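PDB 6JXG: beta-glucosidase from Chaetomella raphigera, which probably hydrolyses terminal, non-reducing beta-D-glucosyl residues, releasing beta-D-glucose, in cellulose degradation. Local coordinates for residues K347-L352 with Q407-V412; A425-E430 with A471-N476; K475-V480 with S496-I501. All blocks are in the same frame, centred on the assembly; numbering follows the deposited sequence.

Interaction 1. Residues K347-L352 with Q407-V412; sequences KKPASL and QGTKLV. With MAN (alpha-D-mannopyranose), chain E.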
loop_
_atom_site.group_PDB
_atom_site.type_symbol
_atom_site.label_atom_id
_atom_site.label_comp_id
_atom_site.label_asym_id
_atom_site.label_seq_id
_atom_site.Cartn_x
_atom_site.Cartn_y
_atom_site.Cartn_z
ATOM N N LYS A 347 -24.828 3.084 -22.438
ATOM C CA LYS A 347 -25.934 2.253 -22.895
ATOM C C LYS A 347 -26.226 2.548 -24.366
ATOM O O LYS A 347 -27.125 3.319 -24.695
ATOM C CB LYS A 347 -27.150 2.570 -22.013
ATOM C CG LYS A 347 -27.526 4.042 -22.040
ATOM C CD LYS A 347 -27.622 4.783 -20.680
ATOM C CE LYS A 347 -26.941 6.149 -20.843
ATOM N NZ LYS A 347 -27.285 7.356 -20.029
ATOM N N LYS A 348 -25.434 1.973 -25.243
ATOM C CA LYS A 348 -25.688 2.074 -26.689
ATOM C C LYS A 348 -25.631 3.456 -27.252
ATOM O O LYS A 348 -26.466 3.825 -28.081
ATOM C CB LYS A 348 -27.034 1.427 -27.083
ATOM C CG LYS A 348 -27.139 -0.011 -26.625
ATOM C CD LYS A 348 -28.322 -0.715 -27.269
ATOM C CE LYS A 348 -28.352 -2.168 -26.837
ATOM N NZ LYS A 348 -29.747 -2.578 -26.545
ATOM N N PRO A 349 -24.613 4.230 -26.857
ATOM C CA PRO A 349 -24.514 5.564 -27.496
ATOM C C PRO A 349 -24.238 5.445 -29.007
ATOM O O PRO A 349 -23.723 4.438 -29.425
ATOM C CB PRO A 349 -23.352 6.223 -26.769
ATOM C CG PRO A 349 -22.559 5.097 -26.206
ATOM C CD PRO A 349 -23.473 3.927 -25.981
ATOM N N ALA A 350 -24.657 6.434 -29.796
ATOM C CA ALA A 350 -24.536 6.370 -31.263
ATOM C C ALA A 350 -23.069 6.594 -31.608
ATOM O O ALA A 350 -22.555 6.044 -32.563
ATOM C CB ALA A 350 -25.381 7.472 -31.914
ATOM N N SER A 351 -22.401 7.424 -30.807
ATOM C CA SER A 351 -21.014 7.773 -31.073
ATOM C C SER A 351 -20.325 8.169 -29.771
ATOM O O SER A 351 -21.000 8.662 -28.856
ATOM C CB SER A 351 -20.977 8.930 -32.045
ATOM O OG SER A 351 -21.667 10.000 -31.494
ATOM N N LEU A 352 -18.997 7.982 -29.724
ATOM C CA LEU A 352 -18.201 8.191 -28.511
ATOM C C LEU A 352 -16.844 8.700 -28.906
ATOM O O LEU A 352 -16.188 8.067 -29.700
ATOM C CB LEU A 352 -18.041 6.826 -27.865
ATOM C CG LEU A 352 -18.155 6.546 -26.391
ATOM C CD1 LEU A 352 -19.183 7.359 -25.621
ATOM C CD2 LEU A 352 -18.425 5.046 -26.253
ATOM N N GLN A 407 -21.998 -2.772 -30.086
ATOM C CA GLN A 407 -23.208 -1.922 -30.001
ATOM C C GLN A 407 -23.364 -0.966 -31.191
ATOM O O GLN A 407 -24.223 -0.127 -31.198
ATOM C CB GLN A 407 -23.183 -1.135 -28.717
ATOM C CG GLN A 407 -23.072 -2.049 -27.534
ATOM C CD GLN A 407 -23.144 -1.304 -26.249
ATOM O OE1 GLN A 407 -23.146 -0.089 -26.224
ATOM N NE2 GLN A 407 -23.221 -2.035 -25.168
ATOM N N GLY A 408 -22.514 -1.098 -32.184
ATOM C CA GLY A 408 -22.531 -0.198 -33.336
ATOM C C GLY A 408 -22.284 1.260 -32.993
ATOM O O GLY A 408 -22.673 2.155 -33.742
ATOM N N THR A 409 -21.616 1.546 -31.885
ATOM C CA THR A 409 -21.273 2.945 -31.658
ATOM C C THR A 409 -20.041 3.312 -32.465
ATOM O O THR A 409 -19.129 2.552 -32.589
ATOM C CB THR A 409 -21.172 3.411 -30.170
ATOM O OG1 THR A 409 -19.895 3.988 -29.833
ATOM C CG2 THR A 409 -21.614 2.422 -29.253
ATOM N N LYS A 410 -20.035 4.517 -32.986
ATOM C CA LYS A 410 -18.948 5.001 -33.770
ATOM C C LYS A 410 -17.927 5.625 -32.811
ATOM O O LYS A 410 -18.322 6.343 -31.878
ATOM C CB LYS A 410 -19.505 6.055 -34.728
ATOM C CG LYS A 410 -18.601 6.430 -35.888
ATOM C CD LYS A 410 -17.898 7.756 -35.627
ATOM C CE LYS A 410 -16.859 8.077 -36.686
ATOM N NZ LYS A 410 -15.870 6.971 -36.893
ATOM N N LEU A 411 -16.635 5.401 -33.051
ATOM C CA LEU A 411 -15.590 6.002 -32.224
ATOM C C LEU A 411 -14.814 7.086 -32.929
ATOM O O LEU A 411 -14.356 6.893 -34.028
ATOM C CB LEU A 411 -14.635 4.927 -31.717
ATOM C CG LEU A 411 -15.230 3.769 -30.917
ATOM C CD1 LEU A 411 -14.192 2.682 -30.795
ATOM C CD2 LEU A 411 -15.686 4.186 -29.540
ATOM N N VAL A 412 -14.706 8.235 -32.276
ATOM C CA VAL A 412 -13.927 9.339 -32.699
ATOM C C VAL A 412 -12.679 9.514 -31.799
ATOM O O VAL A 412 -12.751 9.934 -30.593
ATOM C CB VAL A 412 -14.771 10.637 -32.650
ATOM C CG1 VAL A 412 -13.964 11.793 -33.257
ATOM C CG2 VAL A 412 -16.085 10.452 -33.383
HETATM C C1 MAN E . -23.204 9.465 -24.706
HETATM C C2 MAN E . -24.534 10.207 -24.911
HETATM C C3 MAN E . -25.181 10.772 -23.643
HETATM C C4 MAN E . -25.124 9.758 -22.508
HETATM C C5 MAN E . -23.665 9.429 -22.355
HETATM C C6 MAN E . -23.401 8.606 -21.115
HETATM O O2 MAN E . -25.388 9.239 -25.410
HETATM O O3 MAN E . -26.516 11.032 -23.985
HETATM O O4 MAN E . -25.676 10.255 -21.276
HETATM O O5 MAN E . -23.200 8.748 -23.504
HETATM O O6 MAN E . -24.017 7.335 -21.219
#
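Before the two segments come together as strands, the amide of Gln407 reaches over to the backbone of Lys348: OE1 accepts from Lys348 N at 3.2 Å, a weak and clearly bent bond (128° at the hydrogen). The glutamine gets there by setting CG beside its own backbone N, anti to the carbonyl carbon (chi1 -57°), and running straight out from that point. The Gln407 and Lys348 side chains cross at about a right angle, and the ammonium end of the lysine leads the other way. The ring of Pro349 comes next, with CD 4.0 Å from Gln407 OE1.

Beyond the proline the pairing is regular and parallel. Lys410 straddles Ser351: its N donates to Ala350 O at 3.0 Å and 171°, and its O takes Leu352 N at 2.8 Å, the donor lying almost in line with the C=O bond. Val412 N then closes on Leu352 O. These are the first rungs between strands 351-355 and 410-414 in the sheet of the family 3 C-terminal domain, and helix 396-406 joins the two strands as a beta-alpha-beta crossover. That helix finishes in a Schellman motif with Gly408 at C-prime, from which the chain turns straight into the edge strand.

On the face carrying Leu352 and Leu411, CD2 of Leu411 rests 3.9 Å from Leu352 CB, and Leu411 also touches the helix at Thr401 and Ala404. Ser351 and Lys410 point to the other face; Ser351 OG is bonded to Glu430 N, while Lys410 bends back so that NZ sits above the carbonyl plane of Leu411, 3.2 Å from its O. At the glycan end, Pro349 CB packs 3.8 Å from mannose C1, and Lys347 lays CE beside mannose O6 while NZ bonds to Lys342 O.

Interaction 2. Residues A425-E430 with A471-N476; sequences AAAAAE and ASASKN. With MAN (alpha-D-mannopyranose), chain E.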
loop_
_atom_site.group_PDB
_atom_site.type_symbol
_atom_site.label_atom_id
_atom_site.label_comp_id
_atom_site.label_asym_id
_atom_site.label_seq_id
_atom_site.Cartn_x
_atom_site.Cartn_y
_atom_site.Cartn_z
ATOM N N ALA A 425 -12.572 16.457 -31.609
ATOM C CA ALA A 425 -13.222 15.161 -31.531
ATOM C C ALA A 425 -14.473 15.193 -30.680
ATOM O O ALA A 425 -15.396 14.458 -30.990
ATOM C CB ALA A 425 -12.244 14.106 -30.952
ATOM N N ALA A 426 -14.483 15.991 -29.595
ATOM C CA ALA A 426 -15.668 16.081 -28.689
ATOM C C ALA A 426 -16.957 16.550 -29.469
ATOM O O ALA A 426 -18.075 16.058 -29.275
ATOM C CB ALA A 426 -15.347 17.045 -27.579
ATOM N N ALA A 427 -16.747 17.451 -30.415
ATOM C CA ALA A 427 -17.855 18.080 -31.160
ATOM C C ALA A 427 -18.456 17.089 -32.104
ATOM O O ALA A 427 -19.613 17.224 -32.506
ATOM C CB ALA A 427 -17.331 19.262 -31.900
ATOM N N ALA A 428 -17.705 16.026 -32.410
ATOM C CA ALA A 428 -18.137 15.128 -33.427
ATOM C C ALA A 428 -18.769 13.901 -32.848
ATOM O O ALA A 428 -19.041 12.998 -33.601
ATOM C CB ALA A 428 -16.969 14.764 -34.380
ATOM N N ALA A 429 -19.034 13.848 -31.535
ATOM C CA ALA A 429 -19.675 12.672 -30.955
ATOM C C ALA A 429 -20.755 13.078 -29.948
ATOM O O ALA A 429 -20.669 14.134 -29.382
ATOM C CB ALA A 429 -18.625 11.819 -30.228
ATOM N N GLU A 430 -21.695 12.183 -29.669
ATOM C CA GLU A 430 -22.764 12.411 -28.707
ATOM C C GLU A 430 -22.207 12.543 -27.268
ATOM O O GLU A 430 -22.707 13.275 -26.424
ATOM C CB GLU A 430 -23.676 11.214 -28.689
ATOM C CG GLU A 430 -24.556 10.967 -29.883
ATOM C CD GLU A 430 -25.799 10.195 -29.458
ATOM O OE1 GLU A 430 -25.762 9.434 -28.433
ATOM O OE2 GLU A 430 -26.828 10.397 -30.131
ATOM N N ALA A 471 -14.974 19.784 -22.593
ATOM C CA ALA A 471 -16.211 20.352 -22.033
ATOM C C ALA A 471 -16.764 21.529 -22.878
ATOM O O ALA A 471 -17.944 21.709 -22.977
ATOM C CB ALA A 471 -15.973 20.828 -20.587
ATOM N N SER A 472 -15.872 22.239 -23.525
ATOM C CA SER A 472 -16.211 23.369 -24.362
ATOM C C SER A 472 -16.925 22.963 -25.648
ATOM O O SER A 472 -17.579 23.812 -26.246
ATOM C CB SER A 472 -14.930 24.210 -24.689
ATOM O OG SER A 472 -14.166 23.607 -25.757
ATOM N N ALA A 473 -16.860 21.703 -26.050
ATOM C CA ALA A 473 -17.394 21.266 -27.330
ATOM C C ALA A 473 -18.343 20.085 -27.211
ATOM O O ALA A 473 -18.741 19.506 -28.211
ATOM C CB ALA A 473 -16.251 20.922 -28.237
ATOM N N SER A 474 -18.665 19.694 -25.972
ATOM C CA SER A 474 -19.584 18.593 -25.728
ATOM C C SER A 474 -20.531 18.915 -24.568
ATOM O O SER A 474 -20.121 19.537 -23.601
ATOM C CB SER A 474 -18.808 17.261 -25.430
ATOM O OG SER A 474 -19.677 16.204 -25.049
ATOM N N LYS A 475 -21.757 18.386 -24.659
ATOM C CA LYS A 475 -22.729 18.459 -23.610
ATOM C C LYS A 475 -22.622 17.289 -22.651
ATOM O O LYS A 475 -23.312 17.293 -21.616
ATOM C CB LYS A 475 -24.148 18.343 -24.153
ATOM C CG LYS A 475 -24.478 19.245 -25.307
ATOM C CD LYS A 475 -24.873 20.597 -24.770
ATOM C CE LYS A 475 -25.132 21.511 -25.955
ATOM N NZ LYS A 475 -25.305 22.888 -25.447
ATOM N N ASN A 476 -21.844 16.262 -22.995
ATOM C CA ASN A 476 -21.857 15.007 -22.212
ATOM C C ASN A 476 -20.456 14.469 -22.120
ATOM O O ASN A 476 -20.023 13.727 -23.008
ATOM C CB ASN A 476 -22.762 13.920 -22.798
ATOM C CG ASN A 476 -24.224 14.298 -22.729
ATOM O OD1 ASN A 476 -24.846 14.278 -21.664
ATOM N ND2 ASN A 476 -24.752 14.723 -23.852
HETATM C C1 MAN E . -23.204 9.465 -24.706
HETATM C C2 MAN E . -24.534 10.207 -24.911
HETATM C C3 MAN E . -25.181 10.772 -23.643
HETATM C C4 MAN E . -25.124 9.758 -22.508
HETATM C C5 MAN E . -23.665 9.429 -22.355
HETATM C C6 MAN E . -23.401 8.606 -21.115
HETATM O O2 MAN E . -25.388 9.239 -25.410
HETATM O O3 MAN E . -26.516 11.032 -23.985
HETATM O O4 MAN E . -25.676 10.255 -21.276
HETATM O O5 MAN E . -23.200 8.748 -23.504
HETATM O O6 MAN E . -24.017 7.335 -21.219
HETATM O O HOH W 1 -19.062 14.597 -27.251
#
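Ala426 and Ser474 meet at the point where helix 419-427 runs out against the ST turn that leads into strand 477-483, in the alpha/beta C-terminal domain of the family 3 fold. In that turn Ser474 OG accepts from Asn476 N at 3.0 Å and 163°. The hydroxyl is placed for it by a chi1 of 174°, which swings OG to the far side of CB from the serine's own N. The same oxygen is also bridged to the helix end: water 1 donates to Ala426 O at 2.7 Å and is hydrogen-bonded to Ser474 OG, so one buried serine ties together its own turn and, through solvent, the carbonyl of Ala426.

The apolar part is small and made of methyls. Ala473 CB lies 4.0 Å from Ala426 CB and a little further from Ala427 CB, while Ala473 O receives a CH...O contact from Ala427 CA. With nothing beyond CB on the three alanines, the turn comes close to the helix backbone.

Asn476 carries the contact on towards the mannose. Its CB sits 3.7 Å from Glu430 O and also faces mannose C3. CG, next along, is the closest approach to the sugar, 3.8 Å from C3. At the tip ND2 and OD1 of Asn476 both lie 4.0 Å from mannose C3; ND2 is also by the Glu430 carbonyl, 3.6 Å from O, and OD1 is also near mannose O4. The asparagine thus packs against the sugar by van der Waals contact.

Glu430 meets the mannose at the neighbouring C2 and its hydroxyl O2. Its CB faces C2, and its OE1 accepts from mannose O2 at 3.1 Å.

Interaction 3. Residues K475-V480 with S496-I501; sequences KNVIVV and SSVKAI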
loop_
_atom_site.group_PDB
_atom_site.type_symbol
_atom_site.label_atom_id
_atom_site.label_comp_id
_atom_site.label_asym_id
_atom_site.label_seq_id
_atom_site.Cartn_x
_atom_site.Cartn_y
_atom_site.Cartn_z
ATOM N N LYS A 475 -21.757 18.386 -24.659
ATOM C CA LYS A 475 -22.729 18.459 -23.610
ATOM C C LYS A 475 -22.622 17.289 -22.651
ATOM O O LYS A 475 -23.312 17.293 -21.616
ATOM C CB LYS A 475 -24.148 18.343 -24.153
ATOM C CG LYS A 475 -24.478 19.245 -25.307
ATOM C CD LYS A 475 -24.873 20.597 -24.770
ATOM C CE LYS A 475 -25.132 21.511 -25.955
ATOM N NZ LYS A 475 -25.305 22.888 -25.447
ATOM N N ASN A 476 -21.844 16.262 -22.995
ATOM C CA ASN A 476 -21.857 15.007 -22.212
ATOM C C ASN A 476 -20.456 14.469 -22.120
ATOM O O ASN A 476 -20.023 13.727 -23.008
ATOM C CB ASN A 476 -22.762 13.920 -22.798
ATOM C CG ASN A 476 -24.224 14.298 -22.729
ATOM O OD1 ASN A 476 -24.846 14.278 -21.664
ATOM N ND2 ASN A 476 -24.752 14.723 -23.852
ATOM N N VAL A 477 -19.799 14.805 -21.024
ATOM C CA VAL A 477 -18.428 14.420 -20.834
ATOM C C VAL A 477 -18.264 13.487 -19.668
ATOM O O VAL A 477 -18.661 13.809 -18.547
ATOM C CB VAL A 477 -17.555 15.657 -20.579
ATOM C CG1 VAL A 477 -16.075 15.259 -20.423
ATOM C CG2 VAL A 477 -17.744 16.688 -21.720
ATOM N N ILE A 478 -17.565 12.394 -19.902
ATOM C CA ILE A 478 -17.192 11.475 -18.794
ATOM C C ILE A 478 -15.679 11.648 -18.598
ATOM O O ILE A 478 -14.920 11.488 -19.595
ATOM C CB ILE A 478 -17.404 10.035 -19.249
ATOM C CG1 ILE A 478 -18.838 9.830 -19.768
ATOM C CG2 ILE A 478 -16.972 9.038 -18.171
ATOM C CD1 ILE A 478 -19.949 10.113 -18.825
ATOM N N VAL A 479 -15.219 11.993 -17.405
ATOM C CA VAL A 479 -13.786 12.094 -17.103
ATOM C C VAL A 479 -13.300 10.811 -16.412
ATOM O O VAL A 479 -13.788 10.450 -15.369
ATOM C CB VAL A 479 -13.449 13.308 -16.218
ATOM C CG1 VAL A 479 -11.966 13.411 -15.924
ATOM C CG2 VAL A 479 -13.951 14.586 -16.862
ATOM N N VAL A 480 -12.324 10.157 -17.020
ATOM C CA VAL A 480 -11.567 9.024 -16.396
ATOM C C VAL A 480 -10.227 9.500 -15.920
ATOM O O VAL A 480 -9.450 10.004 -16.745
ATOM C CB VAL A 480 -11.403 7.861 -17.369
ATOM C CG1 VAL A 480 -10.567 6.743 -16.754
ATOM C CG2 VAL A 480 -12.771 7.383 -17.743
ATOM N N SER A 496 -20.047 22.392 -16.383
ATOM C CA SER A 496 -21.381 21.802 -16.355
ATOM C C SER A 496 -21.535 20.607 -17.304
ATOM O O SER A 496 -22.310 19.723 -17.044
ATOM C CB SER A 496 -22.441 22.876 -16.636
ATOM O OG SER A 496 -22.227 23.280 -17.979
ATOM N N SER A 497 -20.778 20.500 -18.375
ATOM C CA SER A 497 -20.898 19.336 -19.230
ATOM C C SER A 497 -20.244 18.023 -18.692
ATOM O O SER A 497 -20.480 16.957 -19.236
ATOM C CB SER A 497 -20.353 19.624 -20.662
ATOM O OG SER A 497 -19.222 20.442 -20.602
ATOM N N VAL A 498 -19.480 18.117 -17.625
ATOM C CA VAL A 498 -18.859 16.901 -17.000
ATOM C C VAL A 498 -19.946 16.211 -16.186
ATOM O O VAL A 498 -20.450 16.751 -15.149
ATOM C CB VAL A 498 -17.658 17.243 -16.144
ATOM C CG1 VAL A 498 -17.171 15.999 -15.343
ATOM C CG2 VAL A 498 -16.510 17.760 -17.022
ATOM N N LYS A 499 -20.392 15.104 -16.731
ATOM C CA LYS A 499 -21.526 14.374 -16.190
ATOM C C LYS A 499 -21.090 13.227 -15.282
ATOM O O LYS A 499 -21.889 12.807 -14.460
ATOM C CB LYS A 499 -22.395 13.774 -17.306
ATOM C CG LYS A 499 -22.878 14.792 -18.361
ATOM C CD LYS A 499 -23.636 15.942 -17.721
ATOM C CE LYS A 499 -24.260 16.847 -18.770
ATOM N NZ LYS A 499 -24.629 18.067 -18.058
ATOM N N ALA A 500 -19.861 12.717 -15.438
ATOM C CA ALA A 500 -19.356 11.623 -14.553
ATOM C C ALA A 500 -17.845 11.701 -14.425
ATOM O O ALA A 500 -17.138 12.116 -15.365
ATOM C CB ALA A 500 -19.827 10.272 -15.022
ATOM N N ILE A 501 -17.353 11.449 -13.211
ATOM C CA ILE A 501 -15.933 11.398 -12.965
ATOM C C ILE A 501 -15.641 10.003 -12.354
ATOM O O ILE A 501 -16.184 9.639 -11.310
ATOM C CB ILE A 501 -15.467 12.512 -12.023
ATOM C CG1 ILE A 501 -15.758 13.878 -12.626
ATOM C CG2 ILE A 501 -13.978 12.424 -11.797
ATOM C CD1 ILE A 501 -15.379 14.971 -11.678
HETATM O O HOH W 2 -24.713 19.657 -20.568
#
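Val477 and Ser497 start the backbone pairing of two parallel strands, 477-483 and 498-503, neighbours in the C-terminal domain sheet and consecutive in a beta-alpha-beta unit through helix 490-493. Val477 N donates to Ser497 O at 2.9 Å, and Lys499 N returns to Val477 O at 2.8 Å, in the carbonyl plane. A beta bulge follows: Lys499 is the extra residue, with a helical-looking backbone (psi -23°), and the register slips by one before Val479 N picks up Ala500 O. The axes of the two short strand segments cross at 28°.

The apolar contacts divide between the two faces. Val477, Val479, Val498 and Ile501 share one, where Val479 CG2 crosses Val498 CG1 at 3.8 Å; from helix 463-471, Val467 packs on both of these valines and Val470 on Val477. On the other, Ile478 CD1 lies 3.8 Å from Ala500 CB, with Ala343 and Leu344 of a loop alongside.

Polar contacts gather where the strands begin. Lys499, folded at chi2 (-56°), runs its methylenes past Asn476, Lys499 CG coming 3.9 Å from Asn476 OD1. Its NZ reaches Ser496 O at 3.0 Å. Water 2 joins NZ to Lys475 O, donating to the carbonyl and accepting from the ammonium. Ser497 OG turns to Ala471 O.

The lysine nitrogen therefore has a carbonyl and a water as partners, with no carboxylate of either segment at hand; its positive charge probably polarises the Ser496 carbonyl and, through the water, that of Lys475, just ahead of the first strand residue.

In the fold
All three interactions lie in the C-terminal domain of the family 3 fold, on one side of the chain's centre. Interactions 1 and 3 belong to the same six-stranded sheet, their centres about 16 Å apart: the first pairs edge strand 410-414 with 351-355, the third pairs 477-483 with 498-503, and strand 431-438 runs between the two pairs. Interaction 2, its centre about 13 Å from that of interaction 1 and about 10 Å from that of interaction 3, joins the end of helix 419-427 and the turn before strand 477-483. Along the chain they follow in order. Interactions 1 and 2 touch the mannose on Thr431, through Lys347 and Pro349 and through Glu430 and Asn476; interaction 3 shares Lys475 and Asn476 with interaction 2.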